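Local coordinates for dihydrodipicolinate synthase (Rhodopseudomonas palustris, PDB 3DZ1), which probably acts as a 4-hydroxy-tetrahydrodipicolinate synthase, a TIM-barrel lyase of the DapA family from the lysine biosynthesis pathway, at residues Ile15-Phe20 with Leu52-Leu58; Gln78-Ser84 with Ala103-Ala109; Asp133-Trp137 with Ser162-Val166; Ser263-Tyr267 with Gly284-Thr288. All coordinates share one frame; numbering follows the deposited sequence.

Interaction 1. Residues Ile15-Phe20 with Leu52-Leu58; sequences IAPTPF and LGEAPKL
Pro17 and Gly53 mark the closest backbone approach of Ile15-Phe20 to Leu52-Leu58, their CA atoms 4.2 Å apart, and neither chain is regular there apart from the end of strand 11-15 and a 3-10 turn at Ala55-Lys57. The one direct hydrogen bond across is donated by Thr18 OG1 to Gly53 O (2.6 Å); the hydroxyl lies in the carbonyl plane on a lone pair, at a C=O...O angle of 128°. A water makes a second tie, accepting from Thr18 N and donating to Leu52 O and to Glu54 OE2. Phe20 meets the other segment with its ring edge: Leu58 CD2 sits near the ring plane, 3.5 Å from Phe20 CZ, and the carboxylate of Glu54, turned 88° to the ring, brings OE2 to 3.5 Å from Phe20 CE2. Glu54 OE1 also takes Lys57 NZ at 2.9 Å in a salt bridge, while OE2 pairs with Lys266 of helix 260-271. Replacing Glu54 with alanine is likely to leave Lys57 and Lys266 without this carboxylate and the water without one acceptor. At the strand end, Ile15 CG2 touches Leu52 CD1 at 3.5 Å. These are loops following strands 11-15 and 45-48 of a TIM barrel, and the Ile15 side chain lies about 4 Å from that of Met217, predicted to bind pyruvate.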
loop_
_atom_site.group_PDB
_atom_site.type_symbol
_atom_site.label_atom_id
_atom_site.label_comp_id
_atom_site.label_asym_id
_atom_site.label_seq_id
_atom_site.Cartn_x
_atom_site.Cartn_y
_atom_site.Cartn_z
ATOM N N ILE A 15 -20.220 -0.970 -19.913
ATOM C CA ILE A 15 -20.138 -1.515 -18.561
ATOM C C ILE A 15 -21.401 -1.019 -17.872
ATOM O O ILE A 15 -21.561 0.176 -17.619
ATOM C CB ILE A 15 -18.910 -1.000 -17.797
ATOM C CG1 ILE A 15 -17.633 -1.346 -18.572
ATOM C CG2 ILE A 15 -18.869 -1.642 -16.406
ATOM C CD1 ILE A 15 -16.360 -0.813 -17.944
ATOM N N ALA A 16 -22.300 -1.948 -17.577
ATOM C CA ALA A 16 -23.576 -1.614 -16.966
ATOM C C ALA A 16 -23.616 -1.478 -15.456
ATOM O O ALA A 16 -23.123 -2.334 -14.722
ATOM C CB ALA A 16 -24.627 -2.635 -17.399
ATOM N N PRO A 17 -24.201 -0.379 -14.968
ATOM C CA PRO A 17 -24.293 -0.204 -13.521
ATOM C C PRO A 17 -25.485 -1.078 -13.126
ATOM O O PRO A 17 -26.236 -1.518 -13.996
ATOM C CB PRO A 17 -24.608 1.280 -13.380
ATOM C CG PRO A 17 -25.453 1.546 -14.588
ATOM C CD PRO A 17 -24.689 0.817 -15.677
ATOM N N THR A 18 -25.648 -1.360 -11.840
ATOM C CA THR A 18 -26.794 -2.145 -11.405
ATOM C C THR A 18 -27.827 -1.116 -10.959
ATOM O O THR A 18 -27.599 -0.381 -10.000
ATOM C CB THR A 18 -26.431 -3.080 -10.232
ATOM O OG1 THR A 18 -25.512 -4.076 -10.694
ATOM C CG2 THR A 18 -27.675 -3.769 -9.680
ATOM N N PRO A 19 -28.963 -1.028 -11.671
ATOM C CA PRO A 19 -30.031 -0.075 -11.347
ATOM C C PRO A 19 -30.728 -0.374 -10.024
ATOM O O PRO A 19 -31.192 -1.490 -9.807
ATOM C CB PRO A 19 -30.998 -0.215 -12.529
ATOM C CG PRO A 19 -30.142 -0.742 -13.634
ATOM C CD PRO A 19 -29.278 -1.743 -12.919
ATOM N N PHE A 20 -30.797 0.628 -9.152
ATOM C CA PHE A 20 -31.457 0.488 -7.854
ATOM C C PHE A 20 -32.504 1.581 -7.673
ATOM O O PHE A 20 -32.417 2.654 -8.274
ATOM C CB PHE A 20 -30.470 0.655 -6.692
ATOM C CG PHE A 20 -29.407 -0.395 -6.617
ATOM C CD1 PHE A 20 -29.738 -1.733 -6.431
ATOM C CD2 PHE A 20 -28.065 -0.037 -6.683
ATOM C CE1 PHE A 20 -28.743 -2.698 -6.307
ATOM C CE2 PHE A 20 -27.066 -0.994 -6.560
ATOM C CZ PHE A 20 -27.406 -2.327 -6.370
ATOM N N LEU A 52 -18.044 -1.733 -10.722
ATOM C CA LEU A 52 -18.889 -0.713 -11.330
ATOM C C LEU A 52 -20.375 -1.034 -11.247
ATOM O O LEU A 52 -21.213 -0.132 -11.308
ATOM C CB LEU A 52 -18.476 -0.477 -12.784
ATOM C CG LEU A 52 -17.091 0.156 -12.972
ATOM C CD1 LEU A 52 -16.876 0.484 -14.441
ATOM C CD2 LEU A 52 -16.975 1.420 -12.142
ATOM N N GLY A 53 -20.696 -2.317 -11.107
ATOM C CA GLY A 53 -22.084 -2.730 -10.989
ATOM C C GLY A 53 -22.450 -2.891 -9.523
ATOM O O GLY A 53 -23.496 -3.447 -9.186
ATOM N N GLU A 54 -21.572 -2.398 -8.650
ATOM C CA GLU A 54 -21.768 -2.469 -7.202
ATOM C C GLU A 54 -22.035 -3.893 -6.718
ATOM O O GLU A 54 -22.770 -4.104 -5.750
ATOM C CB GLU A 54 -22.923 -1.549 -6.783
ATOM C CG GLU A 54 -22.696 -0.081 -7.123
ATOM C CD GLU A 54 -23.895 0.795 -6.788
ATOM O OE1 GLU A 54 -24.130 1.070 -5.590
ATOM O OE2 GLU A 54 -24.609 1.204 -7.730
ATOM N N ALA A 55 -21.428 -4.868 -7.386
ATOM C CA ALA A 55 -21.607 -6.268 -7.014
ATOM C C ALA A 55 -21.262 -6.529 -5.542
ATOM O O ALA A 55 -21.913 -7.338 -4.881
ATOM C CB ALA A 55 -20.766 -7.163 -7.910
ATOM N N PRO A 56 -20.228 -5.854 -5.012
ATOM C CA PRO A 56 -19.887 -6.092 -3.606
ATOM C C PRO A 56 -21.026 -5.721 -2.654
ATOM O O PRO A 56 -21.039 -6.156 -1.502
ATOM C CB PRO A 56 -18.654 -5.219 -3.401
ATOM C CG PRO A 56 -18.000 -5.256 -4.747
ATOM C CD PRO A 56 -19.175 -5.066 -5.678
ATOM N N LYS A 57 -21.980 -4.929 -3.146
ATOM C CA LYS A 57 -23.120 -4.475 -2.346
ATOM C C LYS A 57 -24.364 -5.352 -2.495
ATOM O O LYS A 57 -25.411 -5.056 -1.914
ATOM C CB LYS A 57 -23.489 -3.036 -2.725
ATOM C CG LYS A 57 -22.334 -2.053 -2.662
ATOM C CD LYS A 57 -22.794 -0.659 -3.069
ATOM C CE LYS A 57 -21.641 0.325 -3.101
ATOM N NZ LYS A 57 -22.080 1.665 -3.578
ATOM N N LEU A 58 -24.245 -6.421 -3.276
ATOM C CA LEU A 58 -25.350 -7.345 -3.509
ATOM C C LEU A 58 -25.045 -8.675 -2.822
ATOM O O LEU A 58 -23.884 -8.986 -2.555
ATOM C CB LEU A 58 -25.505 -7.597 -5.009
ATOM C CG LEU A 58 -25.660 -6.396 -5.940
ATOM C CD1 LEU A 58 -25.544 -6.863 -7.382
ATOM C CD2 LEU A 58 -26.997 -5.712 -5.699
HETATM O O HOH W 1 -23.980 0.275 -10.279
#

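Interaction 2. Residues Gln78-Ser84 with Ala103-Ala109; sequences QVIVGVS and AAGVMIA
Met107 (selenomethionine), Ala104 and Ser84 bury the largest areas in this pairing of strands 78-82 and 105-108, whose axes approach to 4.3 Å at 37° between directions. Met107 pairs with Gly82 in the last of the three parallel bridges and uses both its N and its O: its N donates to Val81 O (2.9 Å) from 40° out of the carbonyl plane, whereas its O receives Val83 N in plane and nearly straight, with an N-H...O angle of 174°. Its side chain leaves on the sheet face shared with Ile80, where Met107 CB and Ile80 CG2 are 4.1 Å apart. Past the strand end, Val83 CG1 rests on Val106 CB at 3.7 Å, on the face opposite Met107, the two side chains crossing at about a right angle. Val83 CG2 stands between its own backbone N and carbonyl carbon, and from there reaches Ile108 CG1 (3.8 Å). With both branches gone, as in an alanine here, a gap is likely to open beside Val106 and Ile108. Ala104 closes the N-terminal end, its N bonding to Val79 O and its CB meeting Gln78 CB at 3.5 Å. At the other end Ser84 OG accepts from Ala109 N (2.7 Å), a side-chain oxygen continuing the ladder beyond the last strand bridge. Helix 88-101 completes this beta-alpha-beta crossover and packs on Val83 and Val81. Main-chain bonds therefore set the register, and apolar carbon contacts add to them; Gly105 N is buried here without a modelled partner, since Val79 O takes Ala104 N instead.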
loop_
_atom_site.group_PDB
_atom_site.type_symbol
_atom_site.label_atom_id
_atom_site.label_comp_id
_atom_site.label_asym_id
_atom_site.label_seq_id
_atom_site.Cartn_x
_atom_site.Cartn_y
_atom_site.Cartn_z
ATOM N N GLN A 78 -23.088 -9.867 -26.761
ATOM C CA GLN A 78 -22.329 -10.764 -25.905
ATOM C C GLN A 78 -22.242 -10.120 -24.523
ATOM O O GLN A 78 -21.820 -8.972 -24.395
ATOM C CB GLN A 78 -20.927 -10.973 -26.487
ATOM C CG GLN A 78 -20.930 -11.539 -27.905
ATOM C CD GLN A 78 -19.535 -11.711 -28.479
ATOM O OE1 GLN A 78 -18.774 -10.742 -28.613
ATOM N NE2 GLN A 78 -19.192 -12.949 -28.835
ATOM N N VAL A 79 -22.659 -10.848 -23.491
ATOM C CA VAL A 79 -22.616 -10.320 -22.130
ATOM C C VAL A 79 -21.502 -10.963 -21.315
ATOM O O VAL A 79 -21.400 -12.187 -21.226
ATOM C CB VAL A 79 -23.967 -10.527 -21.400
ATOM C CG1 VAL A 79 -23.845 -10.132 -19.936
ATOM C CG2 VAL A 79 -25.037 -9.685 -22.067
ATOM N N ILE A 80 -20.667 -10.119 -20.721
ATOM C CA ILE A 80 -19.543 -10.571 -19.913
ATOM C C ILE A 80 -19.858 -10.325 -18.443
ATOM O O ILE A 80 -20.218 -9.218 -18.055
ATOM C CB ILE A 80 -18.270 -9.803 -20.302
ATOM C CG1 ILE A 80 -17.944 -10.075 -21.770
ATOM C CG2 ILE A 80 -17.107 -10.218 -19.412
ATOM C CD1 ILE A 80 -16.938 -9.118 -22.351
ATOM N N VAL A 81 -19.726 -11.359 -17.622
ATOM C CA VAL A 81 -20.016 -11.217 -16.203
ATOM C C VAL A 81 -18.728 -11.174 -15.387
ATOM O O VAL A 81 -17.860 -12.037 -15.532
ATOM C CB VAL A 81 -20.895 -12.381 -15.697
ATOM C CG1 VAL A 81 -21.247 -12.169 -14.224
ATOM C CG2 VAL A 81 -22.160 -12.485 -16.547
ATOM N N GLY A 82 -18.596 -10.149 -14.552
ATOM C CA GLY A 82 -17.414 -10.044 -13.717
ATOM C C GLY A 82 -17.545 -11.102 -12.640
ATOM O O GLY A 82 -18.577 -11.174 -11.978
ATOM N N VAL A 83 -16.525 -11.939 -12.475
ATOM C CA VAL A 83 -16.582 -12.986 -11.459
ATOM C C VAL A 83 -15.469 -12.878 -10.425
ATOM O O VAL A 83 -15.289 -13.782 -9.616
ATOM C CB VAL A 83 -16.537 -14.401 -12.089
ATOM C CG1 VAL A 83 -17.731 -14.600 -13.003
ATOM C CG2 VAL A 83 -15.242 -14.597 -12.851
ATOM N N SER A 84 -14.724 -11.776 -10.452
ATOM C CA SER A 84 -13.648 -11.569 -9.488
ATOM C C SER A 84 -14.237 -11.771 -8.094
ATOM O O SER A 84 -15.314 -11.261 -7.789
ATOM C CB SER A 84 -13.076 -10.157 -9.622
ATOM O OG SER A 84 -12.577 -9.941 -10.932
ATOM N N ALA A 103 -24.209 -16.328 -20.867
ATOM C CA ALA A 103 -23.133 -15.343 -20.926
ATOM C C ALA A 103 -22.117 -15.712 -22.001
ATOM O O ALA A 103 -21.944 -16.889 -22.330
ATOM C CB ALA A 103 -22.441 -15.239 -19.565
ATOM N N ALA A 104 -21.459 -14.697 -22.557
ATOM C CA ALA A 104 -20.446 -14.919 -23.579
ATOM C C ALA A 104 -19.123 -15.299 -22.909
ATOM O O ALA A 104 -18.291 -15.994 -23.493
ATOM C CB ALA A 104 -20.268 -13.667 -24.414
ATOM N N GLY A 105 -18.946 -14.842 -21.673
ATOM C CA GLY A 105 -17.731 -15.134 -20.934
ATOM C C GLY A 105 -17.702 -14.379 -19.621
ATOM O O GLY A 105 -18.664 -13.691 -19.277
ATOM N N VAL A 106 -16.599 -14.494 -18.888
ATOM C CA VAL A 106 -16.470 -13.821 -17.601
ATOM C C VAL A 106 -15.190 -12.993 -17.504
ATOM O O VAL A 106 -14.254 -13.186 -18.280
ATOM C CB VAL A 106 -16.496 -14.846 -16.439
ATOM C CG1 VAL A 106 -17.757 -15.696 -16.526
ATOM C CG2 VAL A 106 -15.254 -15.730 -16.487
HETATM N N MSE A 107 -15.154 -12.068 -16.550
HETATM C CA MSE A 107 -13.978 -11.225 -16.362
HETATM C C MSE A 107 -13.336 -11.527 -15.015
HETATM O O MSE A 107 -14.029 -11.714 -14.012
HETATM C CB MSE A 107 -14.361 -9.741 -16.441
HETATM C CG MSE A 107 -13.165 -8.792 -16.347
HETATM SE SE MSE A 107 -13.613 -6.913 -16.658
HETATM C CE MSE A 107 -14.485 -6.523 -14.980
ATOM N N ILE A 108 -12.008 -11.585 -14.998
ATOM C CA ILE A 108 -11.288 -11.874 -13.766
ATOM C C ILE A 108 -10.182 -10.865 -13.503
ATOM O O ILE A 108 -9.302 -10.647 -14.346
ATOM C CB ILE A 108 -10.649 -13.287 -13.792
ATOM C CG1 ILE A 108 -11.707 -14.336 -14.144
ATOM C CG2 ILE A 108 -10.054 -13.614 -12.423
ATOM C CD1 ILE A 108 -11.132 -15.736 -14.337
ATOM N N ALA A 109 -10.243 -10.247 -12.330
ATOM C CA ALA A 109 -9.242 -9.279 -11.908
ATOM C C ALA A 109 -8.444 -9.970 -10.812
ATOM O O ALA A 109 -8.958 -10.848 -10.124
ATOM C CB ALA A 109 -9.911 -8.023 -11.361
#

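Interaction 3. Residues Asp133-Trp137 with Ser162-Val166; sequences DDVPW and SASCV
Asp133 begins the contact with its carbonyl, which receives Ser164 OG at 2.6 Å, the donor tilted 26° from the carbonyl plane; its CB lies against Ala163 CB (3.9 Å). A water links Asp133 OD1 to Ala163 N. Asp134 points its carboxylate to Arg96 of helix 88-101, but its carbonyl shares another water with Ser164 OG. Val135 O touches Ser164 CB, and Pro136 follows with a CA-H...O contact to Ser164 O at 3.4 Å. Trp137 N donates to Ser164 O and Trp137 O accepts from Val166 N, each at 3.1 Å, which makes a parallel bridge with Cys165. A chi1 of 63° puts the indole back over Cys165: Cys165 CB lies 3.3 Å above the Trp137 ring plane, and Cys165 SG stands 3.9 Å from the centroid of the Trp137 six-membered ring, only 8° off its normal. Trp137 NE1 donates a hydrogen bond to a third water, which also accepts from Ser164 N. Ser162 OG accepts from Cys165 N in an ST motif and is also bonded to Val159 O. The chemistry changes along the segment, from serine and water bonds at the exposed Asp133 end to sulfur-aromatic packing where the barrel strands start.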
loop_
_atom_site.group_PDB
_atom_site.type_symbol
_atom_site.label_atom_id
_atom_site.label_comp_id
_atom_site.label_asym_id
_atom_site.label_seq_id
_atom_site.Cartn_x
_atom_site.Cartn_y
_atom_site.Cartn_z
ATOM N N ASP A 133 -11.521 -24.649 -17.823
ATOM C CA ASP A 133 -10.776 -24.198 -19.000
ATOM C C ASP A 133 -11.650 -23.970 -20.231
ATOM O O ASP A 133 -11.178 -23.481 -21.257
ATOM C CB ASP A 133 -9.673 -25.201 -19.346
ATOM C CG ASP A 133 -8.687 -25.393 -18.214
ATOM O OD1 ASP A 133 -8.196 -24.381 -17.672
ATOM O OD2 ASP A 133 -8.397 -26.558 -17.871
ATOM N N ASP A 134 -12.926 -24.320 -20.125
ATOM C CA ASP A 134 -13.857 -24.164 -21.232
ATOM C C ASP A 134 -14.554 -22.806 -21.221
ATOM O O ASP A 134 -15.257 -22.451 -22.167
ATOM C CB ASP A 134 -14.909 -25.276 -21.181
ATOM C CG ASP A 134 -15.685 -25.287 -19.872
ATOM O OD1 ASP A 134 -15.053 -25.425 -18.803
ATOM O OD2 ASP A 134 -16.927 -25.162 -19.912
ATOM N N VAL A 135 -14.356 -22.048 -20.150
ATOM C CA VAL A 135 -14.990 -20.746 -20.012
ATOM C C VAL A 135 -14.144 -19.594 -20.553
ATOM O O VAL A 135 -13.048 -19.328 -20.055
ATOM C CB VAL A 135 -15.325 -20.465 -18.529
ATOM C CG1 VAL A 135 -16.008 -19.110 -18.386
ATOM C CG2 VAL A 135 -16.218 -21.575 -17.985
ATOM N N PRO A 136 -14.640 -18.900 -21.594
ATOM C CA PRO A 136 -13.905 -17.773 -22.177
ATOM C C PRO A 136 -13.813 -16.693 -21.110
ATOM O O PRO A 136 -14.802 -16.412 -20.432
ATOM C CB PRO A 136 -14.797 -17.336 -23.340
ATOM C CG PRO A 136 -15.563 -18.576 -23.690
ATOM C CD PRO A 136 -15.891 -19.142 -22.331
ATOM N N TRP A 137 -12.647 -16.084 -20.937
ATOM C CA TRP A 137 -12.554 -15.048 -19.924
ATOM C C TRP A 137 -11.740 -13.835 -20.328
ATOM O O TRP A 137 -10.981 -13.862 -21.302
ATOM C CB TRP A 137 -12.037 -15.622 -18.600
ATOM C CG TRP A 137 -10.652 -16.191 -18.642
ATOM C CD1 TRP A 137 -10.261 -17.373 -19.206
ATOM C CD2 TRP A 137 -9.477 -15.610 -18.069
ATOM N NE1 TRP A 137 -8.912 -17.565 -19.014
ATOM C CE2 TRP A 137 -8.407 -16.496 -18.318
ATOM C CE3 TRP A 137 -9.224 -14.424 -17.364
ATOM C CZ2 TRP A 137 -7.102 -16.235 -17.888
ATOM C CZ3 TRP A 137 -7.926 -14.164 -16.936
ATOM C CH2 TRP A 137 -6.881 -15.068 -17.201
ATOM N N SER A 162 -3.151 -20.083 -20.539
ATOM C CA SER A 162 -4.572 -20.411 -20.504
ATOM C C SER A 162 -5.128 -21.030 -21.778
ATOM O O SER A 162 -4.625 -20.819 -22.882
ATOM C CB SER A 162 -5.388 -19.159 -20.196
ATOM O OG SER A 162 -5.484 -18.350 -21.356
ATOM N N ALA A 163 -6.200 -21.787 -21.609
ATOM C CA ALA A 163 -6.850 -22.425 -22.732
ATOM C C ALA A 163 -7.853 -21.451 -23.334
ATOM O O ALA A 163 -8.065 -21.444 -24.545
ATOM C CB ALA A 163 -7.569 -23.694 -22.269
ATOM N N SER A 164 -8.428 -20.595 -22.487
ATOM C CA SER A 164 -9.470 -19.683 -22.943
ATOM C C SER A 164 -9.446 -18.192 -22.583
ATOM O O SER A 164 -10.506 -17.570 -22.524
ATOM C CB SER A 164 -10.831 -20.258 -22.535
ATOM O OG SER A 164 -10.962 -21.601 -22.972
ATOM N N CYS A 165 -8.282 -17.606 -22.317
ATOM C CA CYS A 165 -8.287 -16.167 -22.063
ATOM C C CYS A 165 -8.346 -15.568 -23.467
ATOM O O CYS A 165 -7.410 -15.719 -24.251
ATOM C CB CYS A 165 -7.019 -15.692 -21.360
ATOM S SG CYS A 165 -7.048 -13.888 -21.088
ATOM N N VAL A 166 -9.447 -14.899 -23.788
ATOM C CA VAL A 166 -9.624 -14.337 -25.122
ATOM C C VAL A 166 -9.529 -12.821 -25.201
ATOM O O VAL A 166 -9.490 -12.258 -26.294
ATOM C CB VAL A 166 -10.999 -14.744 -25.710
ATOM C CG1 VAL A 166 -11.089 -16.263 -25.838
ATOM C CG2 VAL A 166 -12.124 -14.224 -24.816
HETATM O O HOH W 2 -6.968 -22.385 -18.731
HETATM O O HOH W 3 -13.697 -21.813 -24.698
HETATM O O HOH W 4 -8.565 -20.409 -19.594
#

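Interaction 4. Residues Ser263-Tyr267 with Gly284-Thr288; sequences SVRKY and GASLT
The Tyr267 ring meets Leu287 CD1 obliquely, that methyl lying 3.9 Å from Tyr267 CG, in side chains that cross at about a right angle. Arg292 and Val295 of helix 289-301 also pack on Tyr267, whose hydroxyl is bonded to Asp296 of that helix. The contact joins helix 260-271 to the loop leading into helix 289-301, in the C-terminal helical part that follows the eighth strand of the TIM barrel. Leu287 is the central apolar group: a chi1 of -62° sets its CG over the helix, and the two methyls then diverge. CD1 goes to Tyr267, while Leu287 CD2 lies 3.7 Å from Ser263 CB and 3.9 Å from Val264 CG2, so the fork spans one turn of the helix, that of the backbone bond from Tyr267 N to Ser263 O. Leu287 N is buried here with no partner in the model. Thr288, next in the loop, stands at the N-cap of helix 289-301, its OG1 bonded to Ala291 N and also to Glu177 of a third subunit. Ser263 OG lies 2.5 Å from Ala285 O, but that hydrogen bond is doubtful: the distance is too short and Gln280 OE1 competes for the one proton.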
loop_
_atom_site.group_PDB
_atom_site.type_symbol
_atom_site.label_atom_id
_atom_site.label_comp_id
_atom_site.label_asym_id
_atom_site.label_seq_id
_atom_site.Cartn_x
_atom_site.Cartn_y
_atom_site.Cartn_z
ATOM N N SER A 263 -21.654 8.175 -9.119
ATOM C CA SER A 263 -22.703 9.158 -8.888
ATOM C C SER A 263 -22.948 9.965 -10.151
ATOM O O SER A 263 -24.089 10.311 -10.462
ATOM C CB SER A 263 -22.317 10.101 -7.748
ATOM O OG SER A 263 -22.223 9.386 -6.530
ATOM N N VAL A 264 -21.876 10.270 -10.877
ATOM C CA VAL A 264 -22.007 11.037 -12.109
ATOM C C VAL A 264 -22.722 10.202 -13.165
ATOM O O VAL A 264 -23.650 10.682 -13.819
ATOM C CB VAL A 264 -20.629 11.482 -12.651
ATOM C CG1 VAL A 264 -20.791 12.152 -14.015
ATOM C CG2 VAL A 264 -19.978 12.453 -11.672
ATOM N N ARG A 265 -22.289 8.953 -13.320
ATOM C CA ARG A 265 -22.885 8.033 -14.292
ATOM C C ARG A 265 -24.378 7.851 -14.076
ATOM O O ARG A 265 -25.175 8.019 -14.995
ATOM C CB ARG A 265 -22.255 6.642 -14.195
ATOM C CG ARG A 265 -20.824 6.529 -14.659
ATOM C CD ARG A 265 -20.328 5.103 -14.444
ATOM N NE ARG A 265 -18.933 4.932 -14.832
ATOM C CZ ARG A 265 -17.912 5.562 -14.262
ATOM N NH1 ARG A 265 -18.121 6.413 -13.272
ATOM N NH2 ARG A 265 -16.675 5.339 -14.682
ATOM N N LYS A 266 -24.748 7.468 -12.860
ATOM C CA LYS A 266 -26.150 7.235 -12.549
ATOM C C LYS A 266 -27.004 8.490 -12.659
ATOM O O LYS A 266 -28.165 8.420 -13.065
ATOM C CB LYS A 266 -26.278 6.598 -11.164
ATOM C CG LYS A 266 -25.883 5.116 -11.168
ATOM C CD LYS A 266 -26.303 4.410 -9.888
ATOM C CE LYS A 266 -26.291 2.902 -10.074
ATOM N NZ LYS A 266 -26.829 2.192 -8.882
ATOM N N TYR A 267 -26.432 9.636 -12.308
ATOM C CA TYR A 267 -27.152 10.899 -12.406
ATOM C C TYR A 267 -27.500 11.169 -13.874
ATOM O O TYR A 267 -28.636 11.500 -14.205
ATOM C CB TYR A 267 -26.287 12.041 -11.862
ATOM C CG TYR A 267 -26.841 13.422 -12.143
ATOM C CD1 TYR A 267 -28.009 13.868 -11.527
ATOM C CD2 TYR A 267 -26.204 14.279 -13.042
ATOM C CE1 TYR A 267 -28.533 15.135 -11.802
ATOM C CE2 TYR A 267 -26.716 15.545 -13.325
ATOM C CZ TYR A 267 -27.881 15.966 -12.702
ATOM O OH TYR A 267 -28.396 17.208 -12.986
ATOM N N GLY A 284 -22.094 4.742 -0.382
ATOM C CA GLY A 284 -22.126 5.496 -1.625
ATOM C C GLY A 284 -22.854 6.811 -1.431
ATOM O O GLY A 284 -23.933 6.847 -0.835
ATOM N N ALA A 285 -22.277 7.900 -1.925
ATOM C CA ALA A 285 -22.900 9.209 -1.769
ATOM C C ALA A 285 -23.260 9.824 -3.111
ATOM O O ALA A 285 -22.523 9.681 -4.084
ATOM C CB ALA A 285 -21.970 10.144 -0.997
ATOM N N SER A 286 -24.399 10.510 -3.150
ATOM C CA SER A 286 -24.870 11.161 -4.367
ATOM C C SER A 286 -24.160 12.497 -4.590
ATOM O O SER A 286 -23.450 12.992 -3.713
ATOM C CB SER A 286 -26.381 11.385 -4.288
ATOM O OG SER A 286 -26.861 11.999 -5.471
ATOM N N LEU A 287 -24.352 13.076 -5.769
ATOM C CA LEU A 287 -23.725 14.351 -6.096
ATOM C C LEU A 287 -24.338 15.506 -5.314
ATOM O O LEU A 287 -25.547 15.531 -5.072
ATOM C CB LEU A 287 -23.868 14.648 -7.591
ATOM C CG LEU A 287 -23.221 13.697 -8.597
ATOM C CD1 LEU A 287 -23.623 14.113 -10.004
ATOM C CD2 LEU A 287 -21.708 13.717 -8.436
ATOM N N THR A 288 -23.498 16.460 -4.922
ATOM C CA THR A 288 -23.967 17.642 -4.212
ATOM C C THR A 288 -24.702 18.481 -5.252
ATOM O O THR A 288 -24.578 18.232 -6.455
ATOM C CB THR A 288 -22.798 18.485 -3.675
ATOM O OG1 THR A 288 -21.952 18.869 -4.767
ATOM C CG2 THR A 288 -21.983 17.701 -2.661
#

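How the interactions relate
Interaction 2 is barrel core, a buried parallel strand pair, and interaction 3 lies at the start of the next strands of the same barrel and is partly buried: Val106 N probably bonds Pro136 O at 3.0 Å, and Ile108 packs on Trp137. Interaction 1 is also buried but joins loops that follow strands, with charges and a bound water where interaction 2 has mainly backbone bonds and apolar carbons. Interaction 4 is partly buried helix-to-loop packing, and reaches interaction 1 through Lys266, which pairs with Glu54 and probably bonds Thr18 O. Interactions 3 and 4 lie on opposite sides of the chain's centre, their centres about 36 Å apart.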